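Local coordinates for protein ribonuclease H (Uncultured organism, PDB 3U3G) that probably cleaves the RNA strand of RNA/DNA hybrids, as a type 1 ribonuclease H recovered from compost DNA, at residues 1-6 against 69-74; 5-10 against 24-29. One frame throughout, in Å; residues are numbered along the deposited sequence.

Interaction 1. Residues 1-6 against 69-74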
loop_
_atom_site.group_PDB
_atom_site.type_symbol
_atom_site.label_atom_id
_atom_site.label_comp_id
_atom_site.label_asym_id
_atom_site.label_seq_id
_atom_site.Cartn_x
_atom_site.Cartn_y
_atom_site.Cartn_z
ATOM N N MET A 1 13.912 -13.562 -7.128
ATOM C CA MET A 1 12.446 -13.804 -7.191
ATOM C C MET A 1 11.972 -13.933 -8.647
ATOM O O MET A 1 12.659 -13.471 -9.564
ATOM C CB MET A 1 11.697 -12.688 -6.448
ATOM C CG MET A 1 11.526 -11.395 -7.222
ATOM S SD MET A 1 13.037 -10.418 -7.391
ATOM C CE MET A 1 13.457 -10.167 -5.671
ATOM N N ASN A 2 10.765 -14.470 -8.847
ATOM C CA ASN A 2 10.079 -14.407 -10.148
ATOM C C ASN A 2 8.804 -13.573 -10.114
ATOM O O ASN A 2 8.186 -13.325 -11.145
ATOM C CB ASN A 2 9.733 -15.812 -10.656
ATOM C CG ASN A 2 10.931 -16.736 -10.679
ATOM O OD1 ASN A 2 10.783 -17.953 -10.572
ATOM N ND2 ASN A 2 12.105 -16.178 -10.960
ATOM N N LYS A 3 8.338 -13.257 -8.916
ATOM C CA LYS A 3 7.253 -12.307 -8.768
ATOM C C LYS A 3 7.447 -11.579 -7.470
ATOM O O LYS A 3 8.090 -12.095 -6.549
ATOM C CB LYS A 3 5.899 -13.020 -8.752
ATOM C CG LYS A 3 4.703 -12.069 -8.845
ATOM C CD LYS A 3 3.376 -12.796 -8.652
ATOM C CE LYS A 3 3.328 -14.092 -9.444
ATOM N NZ LYS A 3 1.944 -14.403 -9.900
ATOM N N ILE A 4 6.993 -10.334 -7.449
ATOM C CA ILE A 4 6.990 -9.532 -6.241
ATOM C C ILE A 4 5.545 -9.301 -5.819
ATOM O O ILE A 4 4.732 -8.818 -6.610
ATOM C CB ILE A 4 7.711 -8.190 -6.467
ATOM C CG1 ILE A 4 9.205 -8.429 -6.712
ATOM C CG2 ILE A 4 7.519 -7.269 -5.263
ATOM C CD1 ILE A 4 9.984 -7.153 -7.112
ATOM N N ILE A 5 5.204 -9.780 -4.628
ATOM C CA ILE A 5 3.855 -9.647 -4.092
ATOM C C ILE A 5 3.873 -8.653 -2.941
ATOM O O ILE A 5 4.651 -8.800 -1.988
ATOM C CB ILE A 5 3.305 -11.009 -3.585
ATOM C CG1 ILE A 5 3.282 -12.027 -4.730
ATOM C CG2 ILE A 5 1.894 -10.830 -3.009
ATOM C CD1 ILE A 5 3.080 -13.448 -4.265
ATOM N N ILE A 6 3.039 -7.626 -3.042
ATOM C CA ILE A 6 3.001 -6.540 -2.075
ATOM C C ILE A 6 1.653 -6.568 -1.363
ATOM O O ILE A 6 0.627 -6.801 -2.006
ATOM C CB ILE A 6 3.157 -5.178 -2.783
ATOM C CG1 ILE A 6 4.490 -5.094 -3.532
ATOM C CG2 ILE A 6 3.050 -4.039 -1.775
ATOM C CD1 ILE A 6 4.622 -3.876 -4.431
ATOM N N ASP A 69 11.328 -5.967 -15.807
ATOM C CA ASP A 69 10.585 -7.085 -16.396
ATOM C C ASP A 69 9.917 -7.965 -15.340
ATOM O O ASP A 69 9.576 -9.111 -15.614
ATOM C CB ASP A 69 11.500 -7.950 -17.272
ATOM C CG ASP A 69 11.789 -7.321 -18.626
ATOM O OD1 ASP A 69 11.037 -6.413 -19.045
ATOM O OD2 ASP A 69 12.763 -7.752 -19.282
ATOM N N MET A 70 9.861 -7.477 -14.104
ATOM C CA MET A 70 9.378 -8.285 -12.986
ATOM C C MET A 70 7.869 -8.126 -12.825
ATOM O O MET A 70 7.360 -7.009 -12.772
ATOM C CB MET A 70 10.087 -7.866 -11.697
ATOM C CG MET A 70 9.615 -8.601 -10.449
ATOM S SD MET A 70 10.013 -10.364 -10.461
ATOM C CE MET A 70 11.790 -10.356 -10.620
ATOM N N GLU A 71 7.169 -9.245 -12.671
ATOM C CA GLU A 71 5.741 -9.242 -12.358
ATOM C C GLU A 71 5.520 -8.763 -10.922
ATOM O O GLU A 71 6.188 -9.238 -10.006
ATOM C CB GLU A 71 5.187 -10.658 -12.525
ATOM C CG GLU A 71 3.719 -10.838 -12.176
ATOM C CD GLU A 71 3.215 -12.247 -12.480
ATOM O OE1 GLU A 71 3.975 -13.044 -13.074
ATOM O OE2 GLU A 71 2.057 -12.555 -12.126
ATOM N N VAL A 72 4.647 -7.773 -10.750
ATOM C CA VAL A 72 4.347 -7.195 -9.437
ATOM C C VAL A 72 2.833 -7.194 -9.204
ATOM O O VAL A 72 2.060 -6.741 -10.055
ATOM C CB VAL A 72 4.877 -5.745 -9.332
ATOM C CG1 VAL A 72 4.621 -5.194 -7.948
ATOM C CG2 VAL A 72 6.364 -5.694 -9.654
ATOM N N GLU A 73 2.426 -7.594 -8.012
ATOM C CA GLU A 73 1.017 -7.637 -7.649
ATOM C C GLU A 73 0.864 -6.969 -6.287
ATOM O O GLU A 73 1.649 -7.247 -5.371
ATOM C CB GLU A 73 0.573 -9.102 -7.587
ATOM C CG GLU A 73 -0.833 -9.361 -7.088
ATOM C CD GLU A 73 -1.226 -10.809 -7.280
ATOM O OE1 GLU A 73 -1.184 -11.288 -8.429
ATOM O OE2 GLU A 73 -1.700 -11.425 -6.316
ATOM N N VAL A 74 -0.153 -6.119 -6.153
ATOM C CA VAL A 74 -0.479 -5.476 -4.878
ATOM C C VAL A 74 -1.811 -6.006 -4.373
ATOM O O VAL A 74 -2.802 -6.001 -5.114
ATOM C CB VAL A 74 -0.586 -3.945 -5.032
ATOM C CG1 VAL A 74 -1.138 -3.330 -3.742
ATOM C CG2 VAL A 74 0.757 -3.347 -5.371
HETATM O O HOH W 1 8.409 -11.832 -13.247
#
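Lys3 and Glu71 both set CG anti to the backbone N (chi1 -170° and 177°), and since the two residues already project to the same face of the sheet from neighbouring strands, this lays their chains alongside one another. Glu71 then runs on straight, while Lys3 bends beyond CG, bringing CE and NZ over the carboxylate. The salt bridge that results, Lys3 NZ to Glu71 OE2 at 2.9 Å, is struck from above the carboxylate plane, about 60° out of it. Long, flexible charged residues suit this partly exposed place at the start of the two strands, where their methylenes also pack: Lys3 CG lies 3.7 Å from Glu71 CG.

Beneath them the strands pair in parallel. Ile4 N gives its hydrogen to Glu71 O in a nearly straight bond, Ile4 O receives Glu73 N, and Ile6 N reaches Glu73 O at 2.7 Å, so Ile4 is gripped on both its polar backbone atoms. Nearer the N-terminus a water bridges the two backbones, donating to Asn2 O and accepting from Glu71 N.

On the other face the side chains are apolar and branched. Ile6 CD1 sits 3.8 Å from Val72 CG1 and also meets Val74 CG2. Met70, an unbranched chain bent at chi2 and chi3, folds back toward the N-terminal residues: its CG lies against Ile4 CD1 at 3.7 Å, and its methyl CE meets Met1 SD at 3.5 Å.

Of the two parallel pairings in the RNase H fold's mixed sheet, this one involves the central strand 3-12. Helix 45-60 covers the Ile4, Ile6 and Val74 face through Leu60, Ala56 and Leu53; on the charged face Glu73 is salt-bridged to Arg75. Strand 17-26 flanks 3-6, and strand 115-118 flanks 71-74.

Interaction 2. Residues 5-10 against 24-29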
loop_
_atom_site.group_PDB
_atom_site.type_symbol
_atom_site.label_atom_id
_atom_site.label_comp_id
_atom_site.label_asym_id
_atom_site.label_seq_id
_atom_site.Cartn_x
_atom_site.Cartn_y
_atom_site.Cartn_z
ATOM N N ILE A 5 5.204 -9.780 -4.628
ATOM C CA ILE A 5 3.855 -9.647 -4.092
ATOM C C ILE A 5 3.873 -8.653 -2.941
ATOM O O ILE A 5 4.651 -8.800 -1.988
ATOM C CB ILE A 5 3.305 -11.009 -3.585
ATOM C CG1 ILE A 5 3.282 -12.027 -4.730
ATOM C CG2 ILE A 5 1.894 -10.830 -3.009
ATOM C CD1 ILE A 5 3.080 -13.448 -4.265
ATOM N N ILE A 6 3.039 -7.626 -3.042
ATOM C CA ILE A 6 3.001 -6.540 -2.075
ATOM C C ILE A 6 1.653 -6.568 -1.363
ATOM O O ILE A 6 0.627 -6.801 -2.006
ATOM C CB ILE A 6 3.157 -5.178 -2.783
ATOM C CG1 ILE A 6 4.490 -5.094 -3.532
ATOM C CG2 ILE A 6 3.050 -4.039 -1.775
ATOM C CD1 ILE A 6 4.622 -3.876 -4.431
ATOM N N TYR A 7 1.661 -6.461 -0.036
ATOM C CA TYR A 7 0.442 -6.212 0.739
ATOM C C TYR A 7 0.562 -4.828 1.350
ATOM O O TYR A 7 1.607 -4.488 1.922
ATOM C CB TYR A 7 0.306 -7.210 1.895
ATOM C CG TYR A 7 0.334 -8.660 1.478
ATOM C CD1 TYR A 7 1.518 -9.254 1.041
ATOM C CD2 TYR A 7 -0.845 -9.392 1.382
ATOM C CE1 TYR A 7 1.555 -10.596 0.664
ATOM C CE2 TYR A 7 -0.819 -10.728 0.991
ATOM C CZ TYR A 7 0.366 -11.300 0.585
ATOM O OH TYR A 7 0.392 -12.616 0.126
ATOM N N THR A 8 -0.497 -4.040 1.276
ATOM C CA THR A 8 -0.471 -2.744 1.944
ATOM C C THR A 8 -1.667 -2.559 2.844
ATOM O O THR A 8 -2.730 -3.135 2.602
ATOM C CB THR A 8 -0.399 -1.552 0.963
ATOM O OG1 THR A 8 -1.629 -1.451 0.232
ATOM C CG2 THR A 8 0.766 -1.712 -0.022
ATOM N N ASP A 9 -1.494 -1.739 3.868
ATOM C CA ASP A 9 -2.604 -1.282 4.691
ATOM C C ASP A 9 -2.229 0.072 5.288
ATOM O O ASP A 9 -1.045 0.403 5.453
ATOM C CB ASP A 9 -2.896 -2.299 5.811
ATOM C CG ASP A 9 -4.292 -2.144 6.416
ATOM O OD1 ASP A 9 -5.150 -1.445 5.840
ATOM O OD2 ASP A 9 -4.535 -2.748 7.485
ATOM N N GLY A 10 -3.244 0.864 5.608
ATOM C CA GLY A 10 -3.057 2.105 6.336
ATOM C C GLY A 10 -4.233 2.295 7.261
ATOM O O GLY A 10 -5.333 1.817 6.985
ATOM N N VAL A 24 4.058 -5.157 3.276
ATOM C CA VAL A 24 4.777 -6.425 3.297
ATOM C C VAL A 24 5.073 -6.798 1.854
ATOM O O VAL A 24 4.187 -6.733 0.983
ATOM C CB VAL A 24 3.922 -7.556 3.927
ATOM C CG1 VAL A 24 4.678 -8.876 3.905
ATOM C CG2 VAL A 24 3.484 -7.179 5.341
ATOM N N ILE A 25 6.310 -7.172 1.578
ATOM C CA ILE A 25 6.697 -7.599 0.242
ATOM C C ILE A 25 7.285 -8.987 0.302
ATOM O O ILE A 25 8.153 -9.263 1.147
ATOM C CB ILE A 25 7.730 -6.647 -0.395
ATOM C CG1 ILE A 25 7.272 -5.191 -0.218
ATOM C CG2 ILE A 25 7.961 -7.013 -1.867
ATOM C CD1 ILE A 25 8.137 -4.171 -0.953
ATOM N N THR A 26 6.732 -9.892 -0.502
ATOM C CA THR A 26 7.226 -11.272 -0.568
ATOM C C THR A 26 7.617 -11.645 -1.984
ATOM O O THR A 26 7.194 -11.013 -2.958
ATOM C CB THR A 26 6.204 -12.314 -0.027
ATOM O OG1 THR A 26 5.220 -12.604 -1.034
ATOM C CG2 THR A 26 5.523 -11.816 1.250
ATOM N N ASP A 27 8.294 -12.779 -2.120
ATOM C CA ASP A 27 8.443 -13.390 -3.427
ATOM C C ASP A 27 7.308 -14.377 -3.687
ATOM O O ASP A 27 6.340 -14.470 -2.912
ATOM C CB ASP A 27 9.829 -14.036 -3.587
ATOM C CG ASP A 27 10.038 -15.255 -2.688
ATOM O OD1 ASP A 27 9.083 -15.788 -2.096
ATOM O OD2 ASP A 27 11.190 -15.720 -2.644
ATOM N N GLU A 28 7.413 -15.077 -4.810
ATOM C CA GLU A 28 6.361 -15.980 -5.267
ATOM C C GLU A 28 6.230 -17.209 -4.379
ATOM O O GLU A 28 5.229 -17.926 -4.465
ATOM C CB GLU A 28 6.636 -16.397 -6.714
ATOM C CG GLU A 28 7.780 -17.390 -6.885
ATOM C CD GLU A 28 9.177 -16.744 -6.938
ATOM O OE1 GLU A 28 9.296 -15.514 -6.764
ATOM O OE2 GLU A 28 10.188 -17.487 -7.034
ATOM N N LYS A 29 7.240 -17.478 -3.554
ATOM C CA LYS A 29 7.195 -18.600 -2.612
ATOM C C LYS A 29 6.608 -18.174 -1.277
ATOM O O LYS A 29 6.483 -18.979 -0.358
ATOM C CB LYS A 29 8.587 -19.208 -2.407
ATOM C CG LYS A 29 9.301 -19.499 -3.708
ATOM C CD LYS A 29 10.583 -20.269 -3.487
ATOM C CE LYS A 29 11.345 -20.377 -4.808
ATOM N NZ LYS A 29 12.626 -21.123 -4.656
HETATM O O HOH W 2 2.812 -13.855 -0.421
#
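Ile5 and Thr26 form a hydrogen-bonded antiparallel pair, their backbones joined both ways: Ile5 N to Thr26 O at 2.9 Å and Thr26 N to Ile5 O at 2.8 Å. Tyr7 and Val24 repeat the pattern, and these four short backbone bonds make this the tight part of the contact. Val24 O also lies at the edge of the Tyr7 ring, in its plane, while Val24 CB packs 4.1 Å from Tyr7 CD1; a compact beta-branched residue fits beside the edge of the ring.

Beyond the Ile5-Thr26 pair the contact becomes polar. Thr26, its OG1 held between backbone N and carbonyl carbon (chi1 80°), donates to Asp27 O and accepts from a water that also meets Tyr7 OH at 2.8 Å. Ile5 CD1 extends to Asp27 O, at 3.7 Å. Farther on, the chain continues through an Asx turn, Asp27 OD1 accepting from Lys29 N, with Lys29 exposed.

The two strands are the first hairpin of the RNase H sheet. Strand 71-76 lies on the far side of 3-12, helix 45-60 packs on Ile6, and helix 125-139 covers Val24 through Arg126 and Leu130.

Both interactions use strand 3-12 and share Ile5 and Ile6: interaction 1 joins its beginning to strand 71-76 in parallel, interaction 2 its next part to strand 17-26 antiparallel. Interaction 1 lies nearer the surface and adds a salt bridge and methionine packing toward the N-terminus to its isoleucine and valine face. Interaction 2 is more buried and is held chiefly by backbone bonds, with polar side chains at its turn. The two meet directly: Glu28 OE1 probably accepts hydrogen bonds from Asn2 N, at 2.8 Å, and Lys3 N, tying the turn to the chain's start, while Ile4 packs against Ile25 between them.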